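Local atomic coordinates of ABC transporter substrate-binding protein (PDB entry 3UN6), a protein that probably serves as the zinc-binding, ligand-capturing component of an ABC-type import system, although its natural substrate is not established. Residues 50-55 / 249-254; 63-68 / 241-246; 257-262 / 267-272. All coordinates share one frame; numbering follows the deposited sequence.

In the fold
Contact 1 lies between the other two and shares a side of the chain's centre with each, in what appears to be a type II periplasmic-binding-protein fold. Contacts 1 and 2 share helix 234-250, have centres 12 Å apart and meet directly: Lys54 NZ lies 2.6 Å from Leu67 O, a probable hydrogen bond. Contact 3, centred 13 Å from contact 1, begins on the next helix, and the two pack through Met51 CB and Ile260 CG2 at 3.4 Å. Contacts 2 and 3 do not touch. None holds a zinc ligand, a role of His46, Cys220 and Cys221; a zinc ion lies about 13 Å from the Met251 side chain and about 12 Å from that of Met261.

Contact 1: 50-55 / 249-254; sequences LMMTKK and FKMNDR
The CA atoms of Met52 and Met251 stand 7.5 Å apart, where helix 48-58 faces a type I beta turn, Lys250 to Asp253, on the way from helix 234-250 to helix 254-264. The contact illustrates how flexible methionine-type chains can join a helix to a turn. Both methionines are selenomethionine in the crystal, and each directs its CB at the opposite segment. Their side chains then slide past one another in opposite directions, so that Met251 SE rests against the root of the other chain, 3.8 Å from Met52 CB, while the two CG atoms lie 4.0 Å apart. Met52 places its CG opposite the backbone N (chi1 -179°) and then bends at chi2 (67°), after which the nearly extended chi3 brings the methyl to Lys250. There Met52 CE touches Lys250 CG at 3.7 Å and Lys250 CB at 3.8 Å. Beyond these carbons the lysine chain leads away, taking its amine from the apolar patch. Met251 bends at both chi2 and chi3, and its far end reaches Ser257 on helix 254-264, whose start is capped by Asp253 OD1 on Lys255 N. Ser247 of helix 234-250 also touches Met52, and Tyr281 touches Met251. The contact is therefore apolar, probably held by dispersion and by the burial of methylene, methyl and selenium atoms, an attraction that asks for no precise bond angle, with the aliphatic part of an exposed lysine at its margin.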
ATOM      1  N   LEU A  50      -7.878   3.852   7.155  1.00 26.10           N
ATOM      2  CA  LEU A  50      -8.400   5.223   7.069  1.00 26.74           C
ATOM      3  C   LEU A  50      -9.936   5.218   7.141  1.00 28.17           C
ATOM      4  O   LEU A  50     -10.531   6.128   7.739  1.00 29.13           O
ATOM      5  CB  LEU A  50      -7.959   5.912   5.775  1.00 25.92           C
ATOM      6  CG  LEU A  50      -6.502   6.340   5.686  1.00 25.95           C
ATOM      7  CD1 LEU A  50      -6.224   6.881   4.293  1.00 30.51           C
ATOM      8  CD2 LEU A  50      -6.203   7.376   6.751  1.00 29.51           C
HETATM    9  N   MSE A  51     -10.565   4.199   6.534  1.00 28.44           N
HETATM   10  CA  MSE A  51     -12.029   4.072   6.543  1.00 29.87           C
HETATM   11  C   MSE A  51     -12.469   3.814   7.988  1.00 28.36           C
HETATM   12  O   MSE A  51     -13.442   4.399   8.489  1.00 27.09           O
HETATM   13  CB  MSE A  51     -12.515   2.900   5.672  1.00 31.09           C
HETATM   14  CG  MSE A  51     -11.921   2.705   4.234  1.00 35.69           C
HETATM   15 SE   MSE A  51     -12.068   4.154   2.956  1.00 48.60          SE
HETATM   16  CE  MSE A  51     -10.398   5.127   3.371  1.00 40.67           C
HETATM   17  N   MSE A  52     -11.757   2.917   8.665  1.00 26.60           N
HETATM   18  CA  MSE A  52     -12.076   2.634  10.060  1.00 26.87           C
HETATM   19  C   MSE A  52     -11.925   3.898  10.907  1.00 26.63           C
HETATM   20  O   MSE A  52     -12.779   4.172  11.769  1.00 28.37           O
HETATM   21  CB  MSE A  52     -11.189   1.530  10.621  1.00 26.12           C
HETATM   22  CG  MSE A  52     -11.494   1.208  12.018  1.00 30.15           C
HETATM   23 SE   MSE A  52     -13.296   0.386  12.235  1.00 42.41          SE
HETATM   24  CE  MSE A  52     -13.563   0.896  14.072  1.00 42.78           C
ATOM     25  N   THR A  53     -10.858   4.665  10.663  1.00 24.79           N
ATOM     26  CA  THR A  53     -10.603   5.905  11.415  1.00 25.92           C
ATOM     27  C   THR A  53     -11.788   6.855  11.278  1.00 25.87           C
ATOM     28  O   THR A  53     -12.259   7.420  12.262  1.00 26.18           O
ATOM     29  CB  THR A  53      -9.294   6.581  10.957  1.00 24.81           C
ATOM     30  OG1 THR A  53      -8.216   5.646  11.096  1.00 24.65           O
ATOM     31  CG2 THR A  53      -8.999   7.826  11.779  1.00 26.39           C
ATOM     32  N   LYS A  54     -12.256   7.008  10.045  1.00 25.66           N
ATOM     33  CA  LYS A  54     -13.421   7.801   9.708  1.00 28.23           C
ATOM     34  C   LYS A  54     -14.656   7.314  10.481  1.00 30.02           C
ATOM     35  O   LYS A  54     -15.381   8.118  11.066  1.00 32.07           O
ATOM     36  CB  LYS A  54     -13.665   7.699   8.194  1.00 29.19           C
ATOM     37  CG  LYS A  54     -14.836   8.479   7.643  1.00 32.54           C
ATOM     38  CD  LYS A  54     -14.646   9.939   7.799  1.00 35.50           C
ATOM     39  CE  LYS A  54     -15.736  10.675   7.081  1.00 36.53           C
ATOM     40  NZ  LYS A  54     -15.670  12.107   7.405  1.00 38.64           N
ATOM     41  N   LYS A  55     -14.871   6.000  10.532  1.00 29.09           N
ATOM     42  CA  LYS A  55     -16.021   5.475  11.242  1.00 30.29           C
ATOM     43  C   LYS A  55     -15.910   5.769  12.744  1.00 31.18           C
ATOM     44  O   LYS A  55     -16.881   6.157  13.386  1.00 31.66           O
ATOM     45  CB  LYS A  55     -16.187   3.982  11.019  1.00 31.10           C
ATOM     46  CG  LYS A  55     -17.442   3.447  11.694  1.00 35.47           C
ATOM     47  CD  LYS A  55     -17.579   1.938  11.611  1.00 39.13           C
ATOM     48  CE  LYS A  55     -18.870   1.488  12.334  1.00 42.33           C
ATOM     49  NZ  LYS A  55     -18.972   0.011  12.441  1.00 45.87           N
ATOM     50  N   PHE A 249      -6.050  -1.495  15.660  1.00 28.20           N
ATOM     51  CA  PHE A 249      -6.314  -2.668  16.498  1.00 30.66           C
ATOM     52  C   PHE A 249      -7.738  -3.187  16.313  1.00 32.00           C
ATOM     53  O   PHE A 249      -7.953  -4.391  16.326  1.00 33.06           O
ATOM     54  CB  PHE A 249      -5.990  -2.373  17.955  1.00 31.23           C
ATOM     55  CG  PHE A 249      -4.514  -2.170  18.202  1.00 31.64           C
ATOM     56  CD1 PHE A 249      -3.668  -3.257  18.313  1.00 35.13           C
ATOM     57  CD2 PHE A 249      -3.973  -0.895  18.296  1.00 33.18           C
ATOM     58  CE1 PHE A 249      -2.296  -3.084  18.526  1.00 36.71           C
ATOM     59  CE2 PHE A 249      -2.608  -0.703  18.504  1.00 34.57           C
ATOM     60  CZ  PHE A 249      -1.765  -1.806  18.620  1.00 36.98           C
ATOM     61  N   LYS A 250      -8.705  -2.295  16.133  1.00 32.85           N
ATOM     62  CA  LYS A 250     -10.085  -2.723  15.814  1.00 35.20           C
ATOM     63  C   LYS A 250     -10.115  -3.603  14.546  1.00 35.46           C
ATOM     64  O   LYS A 250     -10.908  -4.545  14.439  1.00 34.25           O
ATOM     65  CB  LYS A 250     -10.988  -1.506  15.555  1.00 35.71           C
ATOM     66  CG  LYS A 250     -11.773  -0.984  16.712  1.00 41.50           C
ATOM     67  CD  LYS A 250     -12.875  -1.976  17.110  1.00 48.24           C
ATOM     68  CE  LYS A 250     -13.894  -1.341  18.029  1.00 53.42           C
ATOM     69  NZ  LYS A 250     -13.245  -0.641  19.173  1.00 57.83           N
HETATM   70  N   MSE A 251      -9.235  -3.274  13.605  1.00 34.13           N
HETATM   71  CA  MSE A 251      -9.153  -3.942  12.302  1.00 35.21           C
HETATM   72  C   MSE A 251      -8.557  -5.338  12.322  1.00 37.01           C
HETATM   73  O   MSE A 251      -8.531  -6.009  11.284  1.00 38.09           O
HETATM   74  CB  MSE A 251      -8.398  -3.066  11.323  1.00 33.15           C
HETATM   75  CG  MSE A 251      -9.154  -1.803  10.917  1.00 35.48           C
HETATM   76 SE   MSE A 251     -10.653  -2.122   9.656  1.00 34.86          SE
HETATM   77  CE  MSE A 251      -9.652  -2.429   8.024  1.00 32.77           C
ATOM     78  N   ASN A 252      -8.059  -5.768  13.474  1.00 39.71           N
ATOM     79  CA  ASN A 252      -7.582  -7.141  13.631  1.00 42.28           C
ATOM     80  C   ASN A 252      -8.757  -8.095  13.540  1.00 44.42           C
ATOM     81  O   ASN A 252      -8.641  -9.201  13.006  1.00 45.03           O
ATOM     82  CB  ASN A 252      -6.889  -7.343  14.980  1.00 43.09           C
ATOM     83  CG  ASN A 252      -5.466  -6.838  14.985  1.00 43.26           C
ATOM     84  OD1 ASN A 252      -4.778  -6.867  13.960  1.00 46.04           O
ATOM     85  ND2 ASN A 252      -4.992  -6.424  16.161  1.00 47.63           N
ATOM     86  N   ASP A 253      -9.884  -7.683  14.109  1.00 45.80           N
ATOM     87  CA  ASP A 253     -11.079  -8.469  14.021  1.00 46.42           C
ATOM     88  C   ASP A 253     -11.479  -8.515  12.542  1.00 46.52           C
ATOM     89  O   ASP A 253     -11.825  -7.487  11.965  1.00 44.39           O
ATOM     90  CB  ASP A 253     -12.189  -7.838  14.846  1.00 47.58           C
ATOM     91  CG  ASP A 253     -13.526  -8.521  14.627  1.00 50.00           C
ATOM     92  OD1 ASP A 253     -13.563  -9.467  13.818  1.00 53.51           O
ATOM     93  OD2 ASP A 253     -14.533  -8.110  15.235  1.00 52.92           O
ATOM     94  N   ARG A 254     -11.418  -9.702  11.933  1.00 47.59           N
ATOM     95  CA  ARG A 254     -11.766  -9.859  10.503  1.00 47.33           C
ATOM     96  C   ARG A 254     -13.170  -9.496  10.062  1.00 46.35           C
ATOM     97  O   ARG A 254     -13.347  -9.061   8.919  1.00 45.20           O
ATOM     98  CB  ARG A 254     -11.483 -11.268   9.975  1.00 48.81           C
ATOM     99  CG  ARG A 254     -10.283 -11.333   9.058  1.00 51.43           C
ATOM    100  CD  ARG A 254      -8.964 -11.363   9.765  1.00 55.42           C
ATOM    101  NE  ARG A 254      -7.891 -11.283   8.773  1.00 58.71           N
ATOM    102  CZ  ARG A 254      -6.644 -11.689   8.971  1.00 61.12           C
ATOM    103  NH1 ARG A 254      -5.751 -11.563   8.001  1.00 64.12           N
ATOM    104  NH2 ARG A 254      -6.289 -12.240  10.121  1.00 62.89           N
TER

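Contact 2: 63-68 / 241-246; sequences PKYKLE and VQDYKK
Asp243 OD2 accepts a short hydrogen bond of 2.6 Å from Tyr65 OH, a buried polar link within an alpha/beta lobe of the periplasmic-binding-protein type. The tyrosine sits just ahead of strand 66-71, an outermost strand of a five-stranded sheet, and the aspartate lies on helix 234-250, so the pair ties the sheet's margin to a helix packed against it. The principle is that of a buried carboxylate whose two oxygens are each bonded to a tyrosine hydroxyl. Its second oxygen, Asp243 OD1, is hydrogen-bonded to Tyr60 OH, and two phenol hydroxyls would thus help to stabilise a negative charge and probably favour the ionised form. Asp243 OD2 uses its anti lone pair, the one turned away from OD1. Tyr65 and Asp243 approach from opposite directions, and the carboxylate oxygen arrives at the edge of the ring, near its plane; the two flat groups are tilted by only 23°. The Tyr65 ring reaches that position from a chi1 of 58°, which sets CG between the backbone N and the carbonyl carbon. Much of the surroundings is apolar: Leu57 of helix 48-58 touches both residues, as does Thr53, while Val236 and Ala239 of helix 234-250 and Ile37 of the neighbouring strand line the tyrosine. Such a setting probably limits the ring's movement and keeps the bond largely from solvent, as both residues are buried. On the ring itself, CE2 of Tyr65 is 3.3 Å from Asp243 OD2.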
ATOM      1  N   PRO A  63     -15.947  15.572  17.639  1.00 54.04           N
ATOM      2  CA  PRO A  63     -14.638  15.167  17.157  1.00 51.40           C
ATOM      3  C   PRO A  63     -13.682  16.355  17.116  1.00 50.34           C
ATOM      4  O   PRO A  63     -14.114  17.498  16.900  1.00 50.51           O
ATOM      5  CB  PRO A  63     -14.930  14.647  15.746  1.00 50.49           C
ATOM      6  CG  PRO A  63     -16.163  15.335  15.333  1.00 52.40           C
ATOM      7  CD  PRO A  63     -16.968  15.527  16.575  1.00 54.20           C
ATOM      8  N   LYS A  64     -12.394  16.080  17.299  1.00 47.77           N
ATOM      9  CA  LYS A  64     -11.368  17.129  17.335  1.00 47.10           C
ATOM     10  C   LYS A  64     -10.961  17.703  15.958  1.00 44.78           C
ATOM     11  O   LYS A  64     -10.269  18.714  15.892  1.00 44.46           O
ATOM     12  CB  LYS A  64     -10.133  16.613  18.087  1.00 47.13           C
ATOM     13  CG  LYS A  64     -10.428  16.256  19.538  1.00 50.47           C
ATOM     14  CD  LYS A  64      -9.192  15.800  20.290  1.00 53.53           C
ATOM     15  CE  LYS A  64      -9.516  15.535  21.756  1.00 56.65           C
ATOM     16  NZ  LYS A  64      -8.310  15.124  22.526  1.00 57.59           N
ATOM     17  N   TYR A  65     -11.397  17.062  14.880  1.00 41.81           N
ATOM     18  CA  TYR A  65     -11.079  17.488  13.516  1.00 39.17           C
ATOM     19  C   TYR A  65     -12.117  16.840  12.599  1.00 39.20           C
ATOM     20  O   TYR A  65     -12.945  16.038  13.055  1.00 39.08           O
ATOM     21  CB  TYR A  65      -9.659  17.025  13.122  1.00 37.93           C
ATOM     22  CG  TYR A  65      -9.475  15.513  13.228  1.00 33.90           C
ATOM     23  CD1 TYR A  65      -9.549  14.694  12.113  1.00 32.89           C
ATOM     24  CD2 TYR A  65      -9.287  14.905  14.466  1.00 36.77           C
ATOM     25  CE1 TYR A  65      -9.414  13.298  12.233  1.00 31.54           C
ATOM     26  CE2 TYR A  65      -9.160  13.524  14.593  1.00 34.39           C
ATOM     27  CZ  TYR A  65      -9.224  12.733  13.488  1.00 30.97           C
ATOM     28  OH  TYR A  65      -9.105  11.371  13.648  1.00 30.38           O
ATOM     29  N   LYS A  66     -12.097  17.220  11.328  1.00 38.26           N
ATOM     30  CA  LYS A  66     -12.944  16.605  10.315  1.00 38.83           C
ATOM     31  C   LYS A  66     -11.997  15.878   9.366  1.00 36.50           C
ATOM     32  O   LYS A  66     -10.928  16.396   9.006  1.00 36.90           O
ATOM     33  CB  LYS A  66     -13.742  17.630   9.528  1.00 39.92           C
ATOM     34  CG  LYS A  66     -14.708  18.442  10.341  1.00 46.97           C
ATOM     35  CD  LYS A  66     -15.492  19.390   9.447  1.00 52.98           C
ATOM     36  CE  LYS A  66     -16.352  20.319  10.274  1.00 58.45           C
ATOM     37  NZ  LYS A  66     -17.084  21.312   9.447  1.00 63.07           N
ATOM     38  N   LEU A  67     -12.378  14.675   8.975  1.00 35.25           N
ATOM     39  CA  LEU A  67     -11.573  13.866   8.094  1.00 33.40           C
ATOM     40  C   LEU A  67     -12.286  13.717   6.759  1.00 33.81           C
ATOM     41  O   LEU A  67     -13.404  13.184   6.688  1.00 32.43           O
ATOM     42  CB  LEU A  67     -11.320  12.497   8.737  1.00 32.96           C
ATOM     43  CG  LEU A  67     -10.462  11.471   7.990  1.00 31.38           C
ATOM     44  CD1 LEU A  67      -9.100  12.049   7.603  1.00 24.92           C
ATOM     45  CD2 LEU A  67     -10.302  10.230   8.846  1.00 30.56           C
ATOM     46  N   GLU A  68     -11.654  14.219   5.705  1.00 32.70           N
ATOM     47  CA  GLU A  68     -12.192  14.082   4.360  1.00 34.66           C
ATOM     48  C   GLU A  68     -11.283  13.119   3.621  1.00 32.60           C
ATOM     49  O   GLU A  68     -10.070  13.360   3.514  1.00 32.37           O
ATOM     50  CB  GLU A  68     -12.260  15.425   3.628  1.00 36.07           C
ATOM     51  CG  GLU A  68     -12.555  15.271   2.129  1.00 41.91           C
ATOM     52  CD  GLU A  68     -12.876  16.583   1.423  1.00 51.46           C
ATOM     53  OE1 GLU A  68     -12.846  16.599   0.167  1.00 56.29           O
ATOM     54  OE2 GLU A  68     -13.161  17.596   2.113  1.00 57.02           O
ATOM     55  N   VAL A 241      -3.684  10.695  14.419  1.00 27.22           N
ATOM     56  CA  VAL A 241      -2.852   9.486  14.505  1.00 26.41           C
ATOM     57  C   VAL A 241      -3.326   8.573  15.638  1.00 27.32           C
ATOM     58  O   VAL A 241      -3.236   7.351  15.549  1.00 26.34           O
ATOM     59  CB  VAL A 241      -1.374   9.847  14.723  1.00 27.23           C
ATOM     60  CG1 VAL A 241      -0.562   8.612  15.121  1.00 24.15           C
ATOM     61  CG2 VAL A 241      -0.825  10.494  13.474  1.00 29.13           C
ATOM     62  N   GLN A 242      -3.825   9.189  16.696  1.00 27.69           N
ATOM     63  CA  GLN A 242      -4.379   8.458  17.839  1.00 28.64           C
ATOM     64  C   GLN A 242      -5.642   7.662  17.438  1.00 27.60           C
ATOM     65  O   GLN A 242      -5.800   6.519  17.827  1.00 26.07           O
ATOM     66  CB  GLN A 242      -4.721   9.433  18.954  1.00 29.66           C
ATOM     67  CG  GLN A 242      -5.500   8.801  20.123  1.00 35.92           C
ATOM     68  CD  GLN A 242      -4.640   7.972  21.038  1.00 40.92           C
ATOM     69  OE1 GLN A 242      -3.924   8.513  21.904  1.00 42.61           O
ATOM     70  NE2 GLN A 242      -4.737   6.643  20.903  1.00 42.95           N
ATOM     71  N   ASP A 243      -6.540   8.285  16.673  1.00 25.73           N
ATOM     72  CA  ASP A 243      -7.724   7.605  16.201  1.00 25.91           C
ATOM     73  C   ASP A 243      -7.304   6.514  15.234  1.00 24.47           C
ATOM     74  O   ASP A 243      -7.845   5.424  15.245  1.00 24.82           O
ATOM     75  CB  ASP A 243      -8.685   8.593  15.550  1.00 25.94           C
ATOM     76  CG  ASP A 243      -9.240   9.576  16.548  1.00 31.14           C
ATOM     77  OD1 ASP A 243      -9.210   9.240  17.761  1.00 31.00           O
ATOM     78  OD2 ASP A 243      -9.700  10.655  16.128  1.00 32.11           O
ATOM     79  N   TYR A 244      -6.317   6.827  14.413  1.00 23.92           N
ATOM     80  CA  TYR A 244      -5.753   5.880  13.466  1.00 23.97           C
ATOM     81  C   TYR A 244      -5.161   4.663  14.196  1.00 23.52           C
ATOM     82  O   TYR A 244      -5.341   3.531  13.759  1.00 23.23           O
ATOM     83  CB  TYR A 244      -4.694   6.606  12.613  1.00 23.41           C
ATOM     84  CG  TYR A 244      -4.111   5.802  11.466  1.00 22.03           C
ATOM     85  CD1 TYR A 244      -4.670   5.866  10.206  1.00 20.56           C
ATOM     86  CD2 TYR A 244      -2.980   5.007  11.650  1.00 20.46           C
ATOM     87  CE1 TYR A 244      -4.149   5.139   9.153  1.00 24.37           C
ATOM     88  CE2 TYR A 244      -2.441   4.292  10.603  1.00 22.43           C
ATOM     89  CZ  TYR A 244      -3.043   4.355   9.354  1.00 22.63           C
ATOM     90  OH  TYR A 244      -2.518   3.642   8.300  1.00 27.04           O
ATOM     91  N   LYS A 245      -4.473   4.900  15.317  1.00 24.62           N
ATOM     92  CA  LYS A 245      -3.844   3.819  16.087  1.00 24.75           C
ATOM     93  C   LYS A 245      -4.907   2.886  16.690  1.00 25.83           C
ATOM     94  O   LYS A 245      -4.819   1.665  16.560  1.00 25.28           O
ATOM     95  CB  LYS A 245      -2.931   4.403  17.154  1.00 25.57           C
ATOM     96  CG  LYS A 245      -2.238   3.369  18.010  1.00 27.45           C
ATOM     97  CD  LYS A 245      -1.115   4.007  18.791  1.00 28.54           C
ATOM     98  CE  LYS A 245      -0.372   2.977  19.631  1.00 29.79           C
ATOM     99  NZ  LYS A 245       0.762   3.617  20.351  1.00 29.89           N
ATOM    100  N   LYS A 246      -5.915   3.476  17.335  1.00 28.13           N
ATOM    101  CA  LYS A 246      -7.027   2.719  17.897  1.00 29.53           C
ATOM    102  C   LYS A 246      -7.692   1.866  16.798  1.00 28.50           C
ATOM    103  O   LYS A 246      -7.980   0.671  17.002  1.00 24.58           O
ATOM    104  CB  LYS A 246      -8.070   3.666  18.499  1.00 31.69           C
ATOM    105  CG  LYS A 246      -7.587   4.566  19.640  1.00 37.80           C
ATOM    106  CD  LYS A 246      -8.737   5.440  20.178  1.00 45.26           C
ATOM    107  CE  LYS A 246      -8.291   6.412  21.279  1.00 48.25           C
ATOM    108  NZ  LYS A 246      -7.687   5.735  22.455  1.00 50.67           N
TER

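Contact 3: 257-262 / 267-272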
ATOM      1  N   SER A 257     -13.001  -5.692   9.462  1.00 33.75           N
ATOM      2  CA  SER A 257     -12.254  -5.213   8.300  1.00 32.03           C
ATOM      3  C   SER A 257     -13.063  -5.440   7.022  1.00 31.11           C
ATOM      4  O   SER A 257     -13.064  -4.579   6.133  1.00 29.88           O
ATOM      5  CB  SER A 257     -10.859  -5.839   8.199  1.00 31.59           C
ATOM      6  OG  SER A 257     -10.923  -7.254   8.203  1.00 32.61           O
ATOM      7  N   VAL A 258     -13.755  -6.580   6.946  1.00 27.73           N
ATOM      8  CA  VAL A 258     -14.614  -6.885   5.794  1.00 28.83           C
ATOM      9  C   VAL A 258     -15.748  -5.875   5.724  1.00 28.23           C
ATOM     10  O   VAL A 258     -15.971  -5.270   4.691  1.00 27.44           O
ATOM     11  CB  VAL A 258     -15.222  -8.340   5.834  1.00 29.11           C
ATOM     12  CG1 VAL A 258     -16.273  -8.522   4.721  1.00 29.84           C
ATOM     13  CG2 VAL A 258     -14.098  -9.415   5.716  1.00 30.16           C
ATOM     14  N   ASP A 259     -16.460  -5.699   6.836  1.00 29.94           N
ATOM     15  CA  ASP A 259     -17.595  -4.759   6.902  1.00 31.47           C
ATOM     16  C   ASP A 259     -17.174  -3.323   6.517  1.00 30.59           C
ATOM     17  O   ASP A 259     -17.884  -2.641   5.776  1.00 30.86           O
ATOM     18  CB  ASP A 259     -18.234  -4.786   8.302  1.00 32.89           C
ATOM     19  CG  ASP A 259     -18.922  -6.140   8.627  1.00 35.90           C
ATOM     20  OD1 ASP A 259     -19.297  -6.874   7.690  1.00 35.80           O
ATOM     21  OD2 ASP A 259     -19.091  -6.453   9.828  1.00 37.79           O
ATOM     22  N   ILE A 260     -16.029  -2.870   7.017  1.00 29.44           N
ATOM     23  CA  ILE A 260     -15.512  -1.539   6.629  1.00 29.35           C
ATOM     24  C   ILE A 260     -15.338  -1.424   5.120  1.00 26.98           C
ATOM     25  O   ILE A 260     -15.804  -0.484   4.498  1.00 25.84           O
ATOM     26  CB  ILE A 260     -14.154  -1.231   7.304  1.00 29.25           C
ATOM     27  CG1 ILE A 260     -14.374  -0.518   8.641  1.00 34.29           C
ATOM     28  CG2 ILE A 260     -13.336  -0.323   6.450  1.00 33.13           C
ATOM     29  CD1 ILE A 260     -15.068   0.877   8.504  1.00 37.35           C
HETATM   30  N   MSE A 261     -14.656  -2.397   4.538  1.00 26.50           N
HETATM   31  CA  MSE A 261     -14.389  -2.371   3.122  1.00 27.15           C
HETATM   32  C   MSE A 261     -15.626  -2.531   2.236  1.00 27.07           C
HETATM   33  O   MSE A 261     -15.727  -1.844   1.220  1.00 26.43           O
HETATM   34  CB  MSE A 261     -13.341  -3.414   2.767  1.00 26.90           C
HETATM   35  CG  MSE A 261     -12.010  -3.136   3.457  1.00 28.17           C
HETATM   36 SE   MSE A 261     -10.658  -4.295   2.768  1.00 37.54          SE
HETATM   37  CE  MSE A 261     -11.264  -5.868   3.294  1.00 17.43           C
ATOM     38  N   THR A 262     -16.565  -3.404   2.605  1.00 26.76           N
ATOM     39  CA  THR A 262     -17.754  -3.592   1.769  1.00 26.69           C
ATOM     40  C   THR A 262     -18.504  -2.288   1.664  1.00 28.49           C
ATOM     41  O   THR A 262     -19.097  -1.960   0.625  1.00 28.10           O
ATOM     42  CB  THR A 262     -18.689  -4.703   2.290  1.00 28.38           C
ATOM     43  OG1 THR A 262     -19.005  -4.464   3.667  1.00 28.11           O
ATOM     44  CG2 THR A 262     -18.031  -6.079   2.151  1.00 26.52           C
ATOM     45  N   GLN A 267     -16.506  -3.345  -4.600  1.00 29.96           N
ATOM     46  CA  GLN A 267     -16.184  -4.754  -4.720  1.00 29.94           C
ATOM     47  C   GLN A 267     -17.245  -5.532  -3.965  1.00 29.09           C
ATOM     48  O   GLN A 267     -17.875  -5.010  -3.041  1.00 28.53           O
ATOM     49  CB  GLN A 267     -14.810  -5.070  -4.078  1.00 28.86           C
ATOM     50  CG  GLN A 267     -13.633  -4.212  -4.595  1.00 29.88           C
ATOM     51  CD  GLN A 267     -13.319  -4.453  -6.059  1.00 30.08           C
ATOM     52  OE1 GLN A 267     -13.786  -5.428  -6.647  1.00 32.11           O
ATOM     53  NE2 GLN A 267     -12.508  -3.567  -6.653  1.00 32.17           N
ATOM     54  N   SER A 268     -17.426  -6.781  -4.345  1.00 30.07           N
ATOM     55  CA  SER A 268     -18.374  -7.642  -3.652  1.00 29.97           C
ATOM     56  C   SER A 268     -17.767  -8.162  -2.340  1.00 29.04           C
ATOM     57  O   SER A 268     -16.548  -8.083  -2.109  1.00 26.74           O
ATOM     58  CB  SER A 268     -18.759  -8.818  -4.532  1.00 31.23           C
ATOM     59  OG  SER A 268     -17.607  -9.463  -5.008  1.00 33.07           O
ATOM     60  N   ARG A 269     -18.623  -8.751  -1.496  1.00 29.26           N
ATOM     61  CA  ARG A 269     -18.203  -9.266  -0.209  1.00 29.62           C
ATOM     62  C   ARG A 269     -17.246 -10.463  -0.374  1.00 29.71           C
ATOM     63  O   ARG A 269     -16.299 -10.627   0.401  1.00 27.62           O
ATOM     64  CB  ARG A 269     -19.432  -9.646   0.625  1.00 32.10           C
ATOM     65  CG  ARG A 269     -19.092  -9.979   2.050  1.00 32.96           C
ATOM     66  CD  ARG A 269     -20.308 -10.352   2.904  1.00 35.95           C
ATOM     67  NE  ARG A 269     -19.832 -10.541   4.272  1.00 37.34           N
ATOM     68  CZ  ARG A 269     -19.644  -9.564   5.152  1.00 38.61           C
ATOM     69  NH1 ARG A 269     -19.939  -8.296   4.851  1.00 39.81           N
ATOM     70  NH2 ARG A 269     -19.158  -9.853   6.348  1.00 40.26           N
ATOM     71  N   ASP A 270     -17.475 -11.297  -1.382  1.00 29.62           N
ATOM     72  CA  ASP A 270     -16.573 -12.438  -1.563  1.00 30.72           C
ATOM     73  C   ASP A 270     -15.161 -11.991  -1.925  1.00 27.10           C
ATOM     74  O   ASP A 270     -14.215 -12.543  -1.406  1.00 28.21           O
ATOM     75  CB  ASP A 270     -17.109 -13.449  -2.566  1.00 32.35           C
ATOM     76  CG  ASP A 270     -17.342 -12.858  -3.933  1.00 39.14           C
ATOM     77  OD1 ASP A 270     -18.107 -13.475  -4.710  1.00 51.57           O
ATOM     78  OD2 ASP A 270     -16.778 -11.783  -4.237  1.00 46.35           O
ATOM     79  N   VAL A 271     -15.031 -11.018  -2.826  1.00 24.59           N
ATOM     80  CA  VAL A 271     -13.723 -10.465  -3.182  1.00 24.58           C
ATOM     81  C   VAL A 271     -13.048  -9.803  -1.977  1.00 23.91           C
ATOM     82  O   VAL A 271     -11.846  -9.938  -1.813  1.00 24.56           O
ATOM     83  CB  VAL A 271     -13.828  -9.454  -4.352  1.00 24.58           C
ATOM     84  CG1 VAL A 271     -12.577  -8.528  -4.449  1.00 20.87           C
ATOM     85  CG2 VAL A 271     -14.078 -10.213  -5.654  1.00 22.01           C
ATOM     86  N   LEU A 272     -13.822  -9.124  -1.126  1.00 23.20           N
ATOM     87  CA  LEU A 272     -13.249  -8.395   0.010  1.00 24.15           C
ATOM     88  C   LEU A 272     -12.942  -9.306   1.219  1.00 23.48           C
ATOM     89  O   LEU A 272     -12.046  -8.993   2.013  1.00 24.09           O
ATOM     90  CB  LEU A 272     -14.129  -7.196   0.390  1.00 22.58           C
ATOM     91  CG  LEU A 272     -14.166  -6.101  -0.693  1.00 24.24           C
ATOM     92  CD1 LEU A 272     -15.291  -5.134  -0.403  1.00 24.38           C
ATOM     93  CD2 LEU A 272     -12.803  -5.365  -0.814  1.00 18.18           C
TER
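Arg269 crosses from helix 269-277 to helix 254-264, the two arms of an alpha-alpha hairpin, and shows how one long side chain can be apolar at its root and ionic at its tip. Its CB lies 4.1 Å from Thr262 CG2. CG touches that same methyl and also Val258 CG1. With CG opposite the backbone N (chi1 -171°) and the chain extended to NE, which also borders Val258 CG1, the guanidinium is carried out over Val258: CG1 lies against one face, 3.6 Å from Arg269 CZ and offset toward the rim. At the far end both terminal nitrogens grip one oxygen, Asp259 OD1, from Arg269 NH1 at 3.2 Å and from NH2 at 3.3 Å; NH1 is also near Thr262 CG2. That oxygen lies in the guanidinium plane, although the carboxylate itself is turned by 40°. The bonds are long and bent to about 150°; beside them Leu272 CD1 packs on Thr262 CA at 3.6 Å and also meets Met261 CB. Helix 254-264 also leans on helix 48-58, and Val271 meets helix 195-201. Deeper in the hairpin, the methyl CE of Met261 rests 3.5 Å from Leu272 O.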